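Local atomic coordinates of ATP-dependent Clp protease proteolytic subunit (Listeria monocytogenes, PDB entry 4JCQ), a protein that probably degrades misfolded proteins as the serine peptidase component of an ATP-dependent protease built from stacked heptameric rings. Residues H[27-32]-H[61-66]; H[50-55]-H[80-85]; H[87-92]-H[109-114]. All blocks are in the same frame, centred on the assembly; numbering follows the deposited sequence.

A ClpP subunit illustrates how backbone pairing, regular in two contacts and reduced to one bridge in the third, serves different places in a fold. Contact 2 (50-55 with 80-85) joins two neighbouring strands of the five-stranded parallel sheet; branched aliphatic side chains fill its buried face, while its beginning is exposed. Contact 3 (87-92 with 109-114), mostly buried, pairs the continuations of strands 81-86 and 105-108 in a two-stranded sheet that leads into Ser91, the predicted nucleophile, and sets an indole beside a guanidinium. Contact 1 (27-32 with 61-66), partly buried, is a single bridge between two helix starts, chiefly backbone and imidazole bonds. Contacts 1 and 2 each touch contact 3.

Contact 1 (H[27-32]-H[61-66]); sequences YGEINQ and GGHVEA
Ile30 and Gly62 form a single backbone bridge in the ClpP fold, where the loop after strand 23-27 meets the Gly61-Gly62 turn before helix 64-76. The tight part combines backbone bonds with the Ile30 and Ala66 side chains. Ile30 N donates to Gly61 O at 2.9 Å, the donor standing well above the carbonyl plane, and Ile30 O receives His63 N at 2.7 Å in a nearly straight bond. The imidazole turns back on the same acceptor: with CG beside its own backbone N (chi1 -64°), ND1 reaches Ile30 O in a weak bond of 3.3 Å, so this oxygen holds two donors from one residue. Gly62 CA lies 3.4 Å from Ile30 O, a close CA-H...O contact. Ile30 CG2 also meets Ala66 CB at 3.8 Å, and Ile30 CG1 lies against the Gly61 carbonyl. Ala66 CB comes to 3.4 Å from Asn31 C. Gly61 CA is within about 4 Å of the nearest side-chain atom of Ser91, the predicted nucleophile.

The looser side belongs to Glu29 and its neighbours. Asn31 ND2 donates to Glu29 OE1 from above the carboxylate plane, while Asn31 OD1 caps helix 32-48 at Leu34 N; Gln32 NE2 binds Asn58 and Gln60 of a second subunit. The extended and exposed chain of Glu29 runs past Gly62 to the edge of the His63 ring, carboxylate and ring being steeply inclined to each other. There Glu29 OE1 sits close to the ring plane, 3.7 Å from His63 CE1.

Contact 2 (H[50-55]-H[80-85]); sequences NDPITI and TVKVVG
Four main-chain hydrogen bonds between Ile53, Ile55 and residues Thr80 to Val84 hold this contact, the parallel pairing of a beta-alpha-beta unit in which helix 64-76 links strands 53-59 and 81-86. Ile53 N donates to Thr80 O at 2.9 Å and Ile53 O accepts Lys82 N at 2.8 Å. Two residues further on, Ile55 N reaches Lys82 O and Ile55 O takes Val84 N, both at 2.7 Å. All four donors approach nearly along the C=O axis, as expected of regular parallel strands; the axes diverge by only 23°. At the entrance, where the chains separate, a water continues the pairing by donating to Asn50 O and accepting from Thr80 N.

Outward from the backbone, the two faces differ. Ile53, Ile55, Val81 and Val83 share the buried one. Here Ile55 and Val81 cross obliquely: CD1 of Ile55 comes to 3.6 Å from Val81 CG1, which points that way because it lies opposite the backbone N (chi1 173°). Ile55 also packs on Val24 and Ile26 of strand 23-27, and Val83 on Arg105 of strand 105-108, placing the pair in the middle of the sheet. Thr54 and Lys82 occupy the other, partly exposed face. There the lysine chain bends at its last torsion, and Lys82 NZ lies 4.1 Å from Pro52 CB.

Contact 3 (H[87-92]-H[109-114]); sequences GWVASA and PNTRYM
The strand-to-helix turn of the ClpP active site is built on this contact: strands 88-90 and 111-114 run parallel as a two-stranded sheet and deliver Ser91, the predicted nucleophile, to the start of helix 92-97. Val89 is held through both its N and its O, the N donating to Arg112 O at 3.0 Å and the O accepting Met114 N at 3.1 Å. Arg112 N reaches Gly87 O from well above the carbonyl plane, a bent start where the chain turns its corner; a water there accepts from Gly87 N and lies 2.9 Å from Asn110 O. At the far end Ser91 N donates to Met114 O at 3.0 Å, so the nucleophile's backbone is tied to the neighbouring strand. Its hydroxyl OG is hydrogen-bonded to the backbone O of His116, the other predicted active-site residue, consistent with the inactive triad reported for this protein.

Side chains separate by face. Val89 and Tyr113 lie alongside each other, CB of the valine 3.7 Å from both CD1 and CE1 of the ring, while the phenol OH bonds to Ser107 OG and Ile94 of helix 92-97 packs on both residues. On the other face, Trp88 and Arg112 point the same way. Both hold CG between backbone N and carbonyl carbon (chi1 59° and 45°), which sends the indole and the extended arginine chain off the sheet together, with ring and guanidinium planes 28° apart. Arg112 also makes a cation-pi contact with Trp167, and a weak, long ion pair with Glu135 of a neighbouring subunit. Arg112 NH1 approaches the indole obliquely, 3.6 Å from Trp88 CE3.

Contact 1 (H[27-32]-H[61-66])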
ATOM      1  N   TYR H  27      -0.399 -10.535  19.189  1.00 18.09           N
ATOM      2  CA  TYR H  27      -1.561  -9.725  19.530  1.00 18.36           C
ATOM      3  C   TYR H  27      -2.633  -9.898  18.457  1.00 19.82           C
ATOM      4  O   TYR H  27      -2.345  -9.786  17.263  1.00 21.16           O
ATOM      5  CB  TYR H  27      -1.185  -8.237  19.621  1.00 18.51           C
ATOM      6  CG  TYR H  27      -0.344  -7.796  20.816  1.00 18.69           C
ATOM      7  CD1 TYR H  27      -0.352  -6.463  21.228  1.00 19.57           C
ATOM      8  CD2 TYR H  27       0.462  -8.693  21.526  1.00 18.35           C
ATOM      9  CE1 TYR H  27       0.415  -6.033  22.301  1.00 19.21           C
ATOM     10  CE2 TYR H  27       1.231  -8.273  22.605  1.00 18.79           C
ATOM     11  CZ  TYR H  27       1.203  -6.941  22.987  1.00 19.07           C
ATOM     12  OH  TYR H  27       1.966  -6.511  24.054  1.00 18.50           O
ATOM     13  N   GLY H  28      -3.863 -10.172  18.884  1.00 19.75           N
ATOM     14  CA  GLY H  28      -4.995 -10.265  17.961  1.00 20.71           C
ATOM     15  C   GLY H  28      -5.335 -11.682  17.540  1.00 19.55           C
ATOM     16  O   GLY H  28      -4.919 -12.647  18.182  1.00 19.30           O
ATOM     17  N   GLU H  29      -6.085 -11.798  16.445  1.00 19.91           N
ATOM     18  CA  GLU H  29      -6.592 -13.084  15.962  1.00 21.07           C
ATOM     19  C   GLU H  29      -5.477 -14.042  15.542  1.00 20.03           C
ATOM     20  O   GLU H  29      -4.529 -13.647  14.856  1.00 20.24           O
ATOM     21  CB  GLU H  29      -7.572 -12.866  14.798  1.00 24.64           C
ATOM     22  CG  GLU H  29      -8.172 -14.141  14.222  1.00 28.26           C
ATOM     23  CD  GLU H  29      -9.084 -13.878  13.039  1.00 35.92           C
ATOM     24  OE1 GLU H  29      -8.674 -14.174  11.896  1.00 38.26           O
ATOM     25  OE2 GLU H  29     -10.206 -13.372  13.250  1.00 40.19           O
ATOM     26  N   ILE H  30      -5.600 -15.296  15.969  1.00 19.28           N
ATOM     27  CA  ILE H  30      -4.689 -16.356  15.541  1.00 19.16           C
ATOM     28  C   ILE H  30      -5.143 -16.865  14.174  1.00 20.19           C
ATOM     29  O   ILE H  30      -6.169 -17.535  14.057  1.00 21.46           O
ATOM     30  CB  ILE H  30      -4.626 -17.518  16.564  1.00 18.79           C
ATOM     31  CG1 ILE H  30      -4.324 -17.000  17.983  1.00 18.57           C
ATOM     32  CG2 ILE H  30      -3.606 -18.576  16.141  1.00 19.40           C
ATOM     33  CD1 ILE H  30      -3.055 -16.173  18.113  1.00 18.20           C
ATOM     34  N   ASN H  31      -4.384 -16.514  13.141  1.00 20.82           N
ATOM     35  CA  ASN H  31      -4.655 -16.969  11.780  1.00 22.31           C
ATOM     36  C   ASN H  31      -3.360 -17.369  11.081  1.00 23.28           C
ATOM     37  O   ASN H  31      -2.272 -17.197  11.642  1.00 23.44           O
ATOM     38  CB  ASN H  31      -5.426 -15.907  10.978  1.00 22.73           C
ATOM     39  CG  ASN H  31      -4.764 -14.538  11.009  1.00 24.48           C
ATOM     40  OD1 ASN H  31      -3.539 -14.416  11.000  1.00 22.91           O
ATOM     41  ND2 ASN H  31      -5.584 -13.491  11.029  1.00 26.12           N
ATOM     42  N   GLN H  32      -3.477 -17.911   9.870  1.00 24.66           N
ATOM     43  CA  GLN H  32      -2.318 -18.407   9.122  1.00 26.51           C
ATOM     44  C   GLN H  32      -1.293 -17.307   8.822  1.00 25.20           C
ATOM     45  O   GLN H  32      -0.085 -17.562   8.813  1.00 25.84           O
ATOM     46  CB  GLN H  32      -2.763 -19.125   7.840  1.00 31.28           C
ATOM     47  CG  GLN H  32      -3.285 -20.537   8.086  1.00 35.98           C
ATOM     48  CD  GLN H  32      -3.978 -21.147   6.879  1.00 38.63           C
ATOM     49  OE1 GLN H  32      -4.741 -20.478   6.176  1.00 39.90           O
ATOM     50  NE2 GLN H  32      -3.725 -22.432   6.640  1.00 37.00           N
ATOM     51  N   GLY H  61      -7.930 -15.789  20.523  1.00 19.44           N
ATOM     52  CA  GLY H  61      -7.885 -17.052  19.790  1.00 18.25           C
ATOM     53  C   GLY H  61      -8.072 -16.844  18.299  1.00 17.58           C
ATOM     54  O   GLY H  61      -7.797 -15.764  17.773  1.00 17.47           O
ATOM     55  N   GLY H  62      -8.542 -17.885  17.619  1.00 18.41           N
ATOM     56  CA  GLY H  62      -8.769 -17.832  16.180  1.00 19.51           C
ATOM     57  C   GLY H  62      -8.870 -19.216  15.566  1.00 21.05           C
ATOM     58  O   GLY H  62      -9.731 -20.009  15.948  1.00 23.26           O
ATOM     59  N   HIS H  63      -7.979 -19.504  14.621  1.00 21.25           N
ATOM     60  CA  HIS H  63      -8.007 -20.759  13.868  1.00 21.00           C
ATOM     61  C   HIS H  63      -7.130 -21.801  14.502  1.00 20.28           C
ATOM     62  O   HIS H  63      -5.947 -21.555  14.756  1.00 20.05           O
ATOM     63  CB  HIS H  63      -7.584 -20.513  12.421  1.00 24.04           C
ATOM     64  CG  HIS H  63      -8.519 -19.604  11.657  1.00 27.02           C
ATOM     65  ND1 HIS H  63      -8.510 -18.265  11.803  1.00 28.92           N
ATOM     66  CD2 HIS H  63      -9.502 -19.888  10.711  1.00 30.49           C
ATOM     67  CE1 HIS H  63      -9.441 -17.719  10.999  1.00 30.57           C
ATOM     68  NE2 HIS H  63     -10.048 -18.713  10.331  1.00 31.76           N
ATOM     69  N   VAL H  64      -7.707 -22.975  14.754  1.00 20.59           N
ATOM     70  CA  VAL H  64      -7.024 -24.067  15.462  1.00 21.85           C
ATOM     71  C   VAL H  64      -5.688 -24.473  14.822  1.00 22.56           C
ATOM     72  O   VAL H  64      -4.688 -24.641  15.525  1.00 23.41           O
ATOM     73  CB  VAL H  64      -7.957 -25.295  15.675  1.00 23.10           C
ATOM     74  CG1 VAL H  64      -8.521 -25.810  14.354  1.00 24.63           C
ATOM     75  CG2 VAL H  64      -7.246 -26.408  16.439  1.00 22.79           C
ATOM     76  N   GLU H  65      -5.670 -24.605  13.496  1.00 23.88           N
ATOM     77  CA  GLU H  65      -4.480 -25.065  12.774  1.00 25.53           C
ATOM     78  C   GLU H  65      -3.323 -24.064  12.848  1.00 24.09           C
ATOM     79  O   GLU H  65      -2.153 -24.455  12.865  1.00 23.54           O
ATOM     80  CB  GLU H  65      -4.819 -25.419  11.315  1.00 28.72           C
ATOM     81  CG  GLU H  65      -5.117 -24.239  10.394  1.00 30.91           C
ATOM     82  CD  GLU H  65      -6.522 -23.669  10.543  1.00 32.81           C
ATOM     83  OE1 GLU H  65      -7.348 -24.237  11.292  1.00 32.84           O
ATOM     84  OE2 GLU H  65      -6.803 -22.638   9.898  1.00 33.95           O
ATOM     85  N   ALA H  66      -3.662 -22.777  12.897  1.00 23.02           N
ATOM     86  CA  ALA H  66      -2.673 -21.719  13.075  1.00 21.58           C
ATOM     87  C   ALA H  66      -2.110 -21.739  14.494  1.00 21.34           C
ATOM     88  O   ALA H  66      -0.914 -21.531  14.694  1.00 21.61           O
ATOM     89  CB  ALA H  66      -3.288 -20.365  12.764  1.00 21.31           C
TER

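Contact 2 (H[50-55]-H[80-85])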
ATOM      1  N   ASN H  50      21.164 -19.081  20.739  1.00 45.21           N
ATOM      2  CA  ASN H  50      20.376 -19.989  21.570  1.00 46.36           C
ATOM      3  C   ASN H  50      19.810 -19.313  22.820  1.00 40.17           C
ATOM      4  O   ASN H  50      19.227 -19.976  23.679  1.00 38.80           O
ATOM      5  CB  ASN H  50      21.210 -21.213  21.966  1.00 50.34           C
ATOM      6  CG  ASN H  50      21.426 -22.176  20.813  1.00 58.98           C
ATOM      7  OD1 ASN H  50      22.553 -22.591  20.545  1.00 63.58           O
ATOM      8  ND2 ASN H  50      20.346 -22.542  20.129  1.00 57.36           N
ATOM      9  N   ASP H  51      19.987 -17.994  22.912  1.00 38.14           N
ATOM     10  CA  ASP H  51      19.463 -17.200  24.025  1.00 40.12           C
ATOM     11  C   ASP H  51      17.933 -17.271  24.103  1.00 37.80           C
ATOM     12  O   ASP H  51      17.272 -17.432  23.077  1.00 35.67           O
ATOM     13  CB  ASP H  51      19.918 -15.742  23.901  1.00 42.26           C
ATOM     14  CG  ASP H  51      21.391 -15.550  24.232  1.00 45.51           C
ATOM     15  OD1 ASP H  51      21.907 -14.439  23.992  1.00 47.81           O
ATOM     16  OD2 ASP H  51      22.037 -16.498  24.732  1.00 40.83           O
ATOM     17  N   PRO H  52      17.369 -17.161  25.323  1.00 37.59           N
ATOM     18  CA  PRO H  52      15.916 -17.244  25.516  1.00 36.42           C
ATOM     19  C   PRO H  52      15.116 -16.209  24.721  1.00 34.07           C
ATOM     20  O   PRO H  52      15.628 -15.134  24.397  1.00 34.25           O
ATOM     21  CB  PRO H  52      15.748 -16.996  27.019  1.00 36.67           C
ATOM     22  CG  PRO H  52      17.038 -17.444  27.615  1.00 38.15           C
ATOM     23  CD  PRO H  52      18.082 -17.052  26.611  1.00 37.29           C
ATOM     24  N   ILE H  53      13.870 -16.555  24.407  1.00 30.48           N
ATOM     25  CA  ILE H  53      12.951 -15.670  23.692  1.00 28.84           C
ATOM     26  C   ILE H  53      11.732 -15.407  24.573  1.00 27.04           C
ATOM     27  O   ILE H  53      11.216 -16.322  25.217  1.00 27.47           O
ATOM     28  CB  ILE H  53      12.517 -16.281  22.337  1.00 28.23           C
ATOM     29  CG1 ILE H  53      13.730 -16.478  21.421  1.00 28.47           C
ATOM     30  CG2 ILE H  53      11.464 -15.414  21.649  1.00 27.44           C
ATOM     31  CD1 ILE H  53      13.478 -17.389  20.237  1.00 28.83           C
ATOM     32  N   THR H  54      11.289 -14.152  24.613  1.00 25.45           N
ATOM     33  CA  THR H  54      10.089 -13.776  25.362  1.00 25.67           C
ATOM     34  C   THR H  54       8.939 -13.475  24.403  1.00 24.02           C
ATOM     35  O   THR H  54       9.096 -12.696  23.461  1.00 23.88           O
ATOM     36  CB  THR H  54      10.350 -12.556  26.273  1.00 26.40           C
ATOM     37  OG1 THR H  54      11.501 -12.806  27.088  1.00 27.16           O
ATOM     38  CG2 THR H  54       9.147 -12.277  27.179  1.00 26.58           C
ATOM     39  N   ILE H  55       7.793 -14.105  24.642  1.00 21.93           N
ATOM     40  CA  ILE H  55       6.598 -13.863  23.837  1.00 20.89           C
ATOM     41  C   ILE H  55       5.501 -13.237  24.697  1.00 20.05           C
ATOM     42  O   ILE H  55       5.097 -13.810  25.708  1.00 21.49           O
ATOM     43  CB  ILE H  55       6.068 -15.157  23.172  1.00 21.40           C
ATOM     44  CG1 ILE H  55       7.151 -15.808  22.298  1.00 22.65           C
ATOM     45  CG2 ILE H  55       4.821 -14.861  22.350  1.00 20.18           C
ATOM     46  CD1 ILE H  55       6.721 -17.095  21.620  1.00 23.89           C
ATOM     47  N   THR H  80      14.980 -21.474  24.636  1.00 34.24           N
ATOM     48  CA  THR H  80      13.919 -21.564  25.635  1.00 34.58           C
ATOM     49  C   THR H  80      12.957 -20.391  25.457  1.00 32.78           C
ATOM     50  O   THR H  80      13.384 -19.241  25.341  1.00 31.20           O
ATOM     51  CB  THR H  80      14.496 -21.564  27.066  1.00 36.51           C
ATOM     52  OG1 THR H  80      15.362 -22.692  27.228  1.00 39.74           O
ATOM     53  CG2 THR H  80      13.387 -21.639  28.111  1.00 35.95           C
ATOM     54  N   VAL H  81      11.663 -20.692  25.428  1.00 30.42           N
ATOM     55  CA  VAL H  81      10.643 -19.673  25.218  1.00 28.62           C
ATOM     56  C   VAL H  81       9.900 -19.359  26.514  1.00 27.37           C
ATOM     57  O   VAL H  81       9.346 -20.251  27.159  1.00 27.38           O
ATOM     58  CB  VAL H  81       9.650 -20.081  24.105  1.00 28.32           C
ATOM     59  CG1 VAL H  81       8.489 -19.098  24.020  1.00 27.25           C
ATOM     60  CG2 VAL H  81      10.362 -20.176  22.760  1.00 27.36           C
ATOM     61  N   LYS H  82       9.911 -18.084  26.889  1.00 26.31           N
ATOM     62  CA  LYS H  82       9.109 -17.588  28.001  1.00 27.53           C
ATOM     63  C   LYS H  82       7.872 -16.893  27.444  1.00 25.79           C
ATOM     64  O   LYS H  82       7.961 -16.161  26.455  1.00 25.25           O
ATOM     65  CB  LYS H  82       9.911 -16.604  28.855  1.00 29.87           C
ATOM     66  CG  LYS H  82      11.063 -17.222  29.630  1.00 35.21           C
ATOM     67  CD  LYS H  82      11.852 -16.151  30.369  1.00 40.21           C
ATOM     68  CE  LYS H  82      12.855 -16.757  31.338  1.00 45.88           C
ATOM     69  NZ  LYS H  82      13.951 -17.495  30.648  1.00 49.39           N
ATOM     70  N   VAL H  83       6.723 -17.123  28.073  1.00 23.96           N
ATOM     71  CA  VAL H  83       5.487 -16.460  27.655  1.00 22.26           C
ATOM     72  C   VAL H  83       4.957 -15.521  28.737  1.00 21.20           C
ATOM     73  O   VAL H  83       5.022 -15.824  29.932  1.00 22.16           O
ATOM     74  CB  VAL H  83       4.388 -17.456  27.202  1.00 21.84           C
ATOM     75  CG1 VAL H  83       4.799 -18.167  25.920  1.00 21.68           C
ATOM     76  CG2 VAL H  83       4.058 -18.460  28.299  1.00 21.93           C
ATOM     77  N   VAL H  84       4.457 -14.369  28.301  1.00 19.88           N
ATOM     78  CA  VAL H  84       3.840 -13.398  29.196  1.00 18.54           C
ATOM     79  C   VAL H  84       2.436 -13.077  28.689  1.00 17.88           C
ATOM     80  O   VAL H  84       2.273 -12.442  27.644  1.00 18.24           O
ATOM     81  CB  VAL H  84       4.667 -12.094  29.310  1.00 18.22           C
ATOM     82  CG1 VAL H  84       4.021 -11.141  30.306  1.00 19.48           C
ATOM     83  CG2 VAL H  84       6.103 -12.387  29.724  1.00 19.22           C
ATOM     84  N   GLY H  85       1.427 -13.529  29.427  1.00 17.71           N
ATOM     85  CA  GLY H  85       0.040 -13.235  29.092  1.00 17.52           C
ATOM     86  C   GLY H  85      -0.291 -11.802  29.452  1.00 17.33           C
ATOM     87  O   GLY H  85       0.134 -11.307  30.499  1.00 17.70           O
TER
HETATM   88  O   HOH W   1      17.383 -20.599  25.753  1.00 36.76           O

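Contact 3 (H[87-92]-H[109-114])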
ATOM      1  N   GLY H  87      -3.637  -8.705  28.876  1.00 18.11           N
ATOM      2  CA  GLY H  87      -4.971  -8.354  28.374  1.00 17.83           C
ATOM      3  C   GLY H  87      -5.920  -9.534  28.455  1.00 17.85           C
ATOM      4  O   GLY H  87      -6.665  -9.676  29.426  1.00 19.69           O
ATOM      5  N   TRP H  88      -5.905 -10.376  27.426  1.00 17.30           N
ATOM      6  CA  TRP H  88      -6.579 -11.670  27.500  1.00 17.27           C
ATOM      7  C   TRP H  88      -5.862 -12.749  26.742  1.00 16.65           C
ATOM      8  O   TRP H  88      -5.113 -12.476  25.800  1.00 17.18           O
ATOM      9  CB  TRP H  88      -8.069 -11.597  27.118  1.00 18.42           C
ATOM     10  CG  TRP H  88      -8.407 -11.083  25.734  1.00 20.39           C
ATOM     11  CD1 TRP H  88      -7.542 -10.843  24.664  1.00 20.65           C
ATOM     12  CD2 TRP H  88      -9.748 -10.768  25.210  1.00 22.97           C
ATOM     13  NE1 TRP H  88      -8.232 -10.397  23.564  1.00 23.19           N
ATOM     14  CE2 TRP H  88      -9.557 -10.334  23.820  1.00 24.43           C
ATOM     15  CE3 TRP H  88     -11.036 -10.797  25.738  1.00 25.72           C
ATOM     16  CZ2 TRP H  88     -10.623  -9.946  23.017  1.00 25.47           C
ATOM     17  CZ3 TRP H  88     -12.104 -10.406  24.915  1.00 28.42           C
ATOM     18  CH2 TRP H  88     -11.899  -9.992  23.590  1.00 28.23           C
ATOM     19  N   VAL H  89      -6.061 -13.986  27.188  1.00 16.68           N
ATOM     20  CA  VAL H  89      -5.502 -15.167  26.539  1.00 16.58           C
ATOM     21  C   VAL H  89      -6.605 -16.218  26.528  1.00 17.01           C
ATOM     22  O   VAL H  89      -6.997 -16.723  27.583  1.00 18.71           O
ATOM     23  CB  VAL H  89      -4.264 -15.719  27.286  1.00 16.66           C
ATOM     24  CG1 VAL H  89      -3.682 -16.923  26.552  1.00 17.54           C
ATOM     25  CG2 VAL H  89      -3.200 -14.641  27.464  1.00 16.64           C
ATOM     26  N   ALA H  90      -7.119 -16.528  25.341  1.00 16.91           N
ATOM     27  CA  ALA H  90      -8.262 -17.433  25.229  1.00 17.06           C
ATOM     28  C   ALA H  90      -8.158 -18.391  24.051  1.00 17.07           C
ATOM     29  O   ALA H  90      -7.570 -18.060  23.018  1.00 16.99           O
ATOM     30  CB  ALA H  90      -9.559 -16.639  25.142  1.00 17.50           C
ATOM     31  N   SER H  91      -8.742 -19.578  24.228  1.00 17.37           N
ATOM     32  CA  SER H  91      -8.935 -20.550  23.149  1.00 17.55           C
ATOM     33  C   SER H  91      -7.621 -20.949  22.468  1.00 17.02           C
ATOM     34  O   SER H  91      -6.735 -21.497  23.123  1.00 17.58           O
ATOM     35  CB  SER H  91      -9.980 -20.036  22.149  1.00 18.53           C
ATOM     36  OG  SER H  91     -11.185 -19.698  22.823  1.00 20.37           O
ATOM     37  N   ALA H  92      -7.487 -20.672  21.170  1.00 17.26           N
ATOM     38  CA  ALA H  92      -6.243 -20.973  20.449  1.00 17.18           C
ATOM     39  C   ALA H  92      -5.049 -20.227  21.049  1.00 17.35           C
ATOM     40  O   ALA H  92      -3.913 -20.698  20.975  1.00 17.59           O
ATOM     41  CB  ALA H  92      -6.384 -20.659  18.966  1.00 17.82           C
ATOM     42  N   PRO H 109      -0.565  -8.331  35.446  1.00 20.62           N
ATOM     43  CA  PRO H 109      -1.692  -8.370  36.394  1.00 21.49           C
ATOM     44  C   PRO H 109      -3.084  -8.250  35.766  1.00 21.56           C
ATOM     45  O   PRO H 109      -4.008  -8.945  36.193  1.00 22.31           O
ATOM     46  CB  PRO H 109      -1.422  -7.172  37.315  1.00 22.59           C
ATOM     47  CG  PRO H 109       0.041  -6.909  37.184  1.00 23.15           C
ATOM     48  CD  PRO H 109       0.356  -7.221  35.750  1.00 21.04           C
ATOM     49  N   ASN H 110      -3.232  -7.382  34.766  1.00 21.72           N
ATOM     50  CA  ASN H 110      -4.535  -7.137  34.158  1.00 21.57           C
ATOM     51  C   ASN H 110      -4.785  -8.023  32.941  1.00 21.32           C
ATOM     52  O   ASN H 110      -4.777  -7.564  31.793  1.00 21.52           O
ATOM     53  CB  ASN H 110      -4.710  -5.652  33.838  1.00 22.09           C
ATOM     54  CG  ASN H 110      -4.846  -4.808  35.089  1.00 22.68           C
ATOM     55  OD1 ASN H 110      -5.893  -4.807  35.736  1.00 23.83           O
ATOM     56  ND2 ASN H 110      -3.786  -4.091  35.442  1.00 20.96           N
ATOM     57  N   THR H 111      -5.004  -9.305  33.223  1.00 20.39           N
ATOM     58  CA  THR H 111      -5.182 -10.327  32.202  1.00 18.60           C
ATOM     59  C   THR H 111      -6.237 -11.321  32.668  1.00 19.02           C
ATOM     60  O   THR H 111      -6.275 -11.691  33.844  1.00 20.49           O
ATOM     61  CB  THR H 111      -3.863 -11.088  31.932  1.00 18.00           C
ATOM     62  OG1 THR H 111      -2.787 -10.154  31.794  1.00 19.49           O
ATOM     63  CG2 THR H 111      -3.957 -11.941  30.664  1.00 17.42           C
ATOM     64  N   ARG H 112      -7.098 -11.739  31.745  1.00 18.74           N
ATOM     65  CA  ARG H 112      -8.032 -12.832  32.003  1.00 19.28           C
ATOM     66  C   ARG H 112      -7.800 -13.988  31.028  1.00 18.68           C
ATOM     67  O   ARG H 112      -7.305 -13.785  29.915  1.00 18.70           O
ATOM     68  CB  ARG H 112      -9.492 -12.354  31.981  1.00 21.68           C
ATOM     69  CG  ARG H 112      -9.860 -11.432  30.830  1.00 24.61           C
ATOM     70  CD  ARG H 112     -11.348 -11.119  30.847  1.00 27.96           C
ATOM     71  NE  ARG H 112     -11.747 -10.274  29.724  1.00 31.23           N
ATOM     72  CZ  ARG H 112     -12.986 -10.192  29.244  1.00 33.59           C
ATOM     73  NH1 ARG H 112     -13.251  -9.393  28.220  1.00 34.00           N
ATOM     74  NH2 ARG H 112     -13.960 -10.915  29.782  1.00 35.85           N
ATOM     75  N   TYR H 113      -8.151 -15.194  31.468  1.00 18.03           N
ATOM     76  CA  TYR H 113      -7.857 -16.430  30.741  1.00 17.43           C
ATOM     77  C   TYR H 113      -9.119 -17.261  30.545  1.00 18.54           C
ATOM     78  O   TYR H 113      -9.958 -17.343  31.445  1.00 18.87           O
ATOM     79  CB  TYR H 113      -6.808 -17.253  31.503  1.00 16.89           C
ATOM     80  CG  TYR H 113      -5.439 -16.605  31.551  1.00 16.81           C
ATOM     81  CD1 TYR H 113      -4.423 -17.020  30.694  1.00 16.79           C
ATOM     82  CD2 TYR H 113      -5.167 -15.564  32.440  1.00 17.27           C
ATOM     83  CE1 TYR H 113      -3.171 -16.423  30.724  1.00 16.59           C
ATOM     84  CE2 TYR H 113      -3.920 -14.959  32.477  1.00 17.22           C
ATOM     85  CZ  TYR H 113      -2.929 -15.392  31.614  1.00 17.16           C
ATOM     86  OH  TYR H 113      -1.694 -14.794  31.641  1.00 18.05           O
ATOM     87  N   MET H 114      -9.251 -17.875  29.371  1.00 19.11           N
ATOM     88  CA  MET H 114     -10.373 -18.778  29.091  1.00 20.61           C
ATOM     89  C   MET H 114      -9.918 -19.949  28.229  1.00 20.37           C
ATOM     90  O   MET H 114      -9.396 -19.747  27.137  1.00 20.68           O
ATOM     91  CB  MET H 114     -11.525 -18.028  28.413  1.00 21.82           C
ATOM     92  CG  MET H 114     -12.754 -18.895  28.156  1.00 25.04           C
ATOM     93  SD  MET H 114     -14.156 -17.984  27.492  1.00 29.39           S
ATOM     94  CE  MET H 114     -13.593 -17.613  25.831  1.00 25.54           C
TER
HETATM   95  O   HOH W   2      -2.074  -6.914  30.812  1.00 24.76           O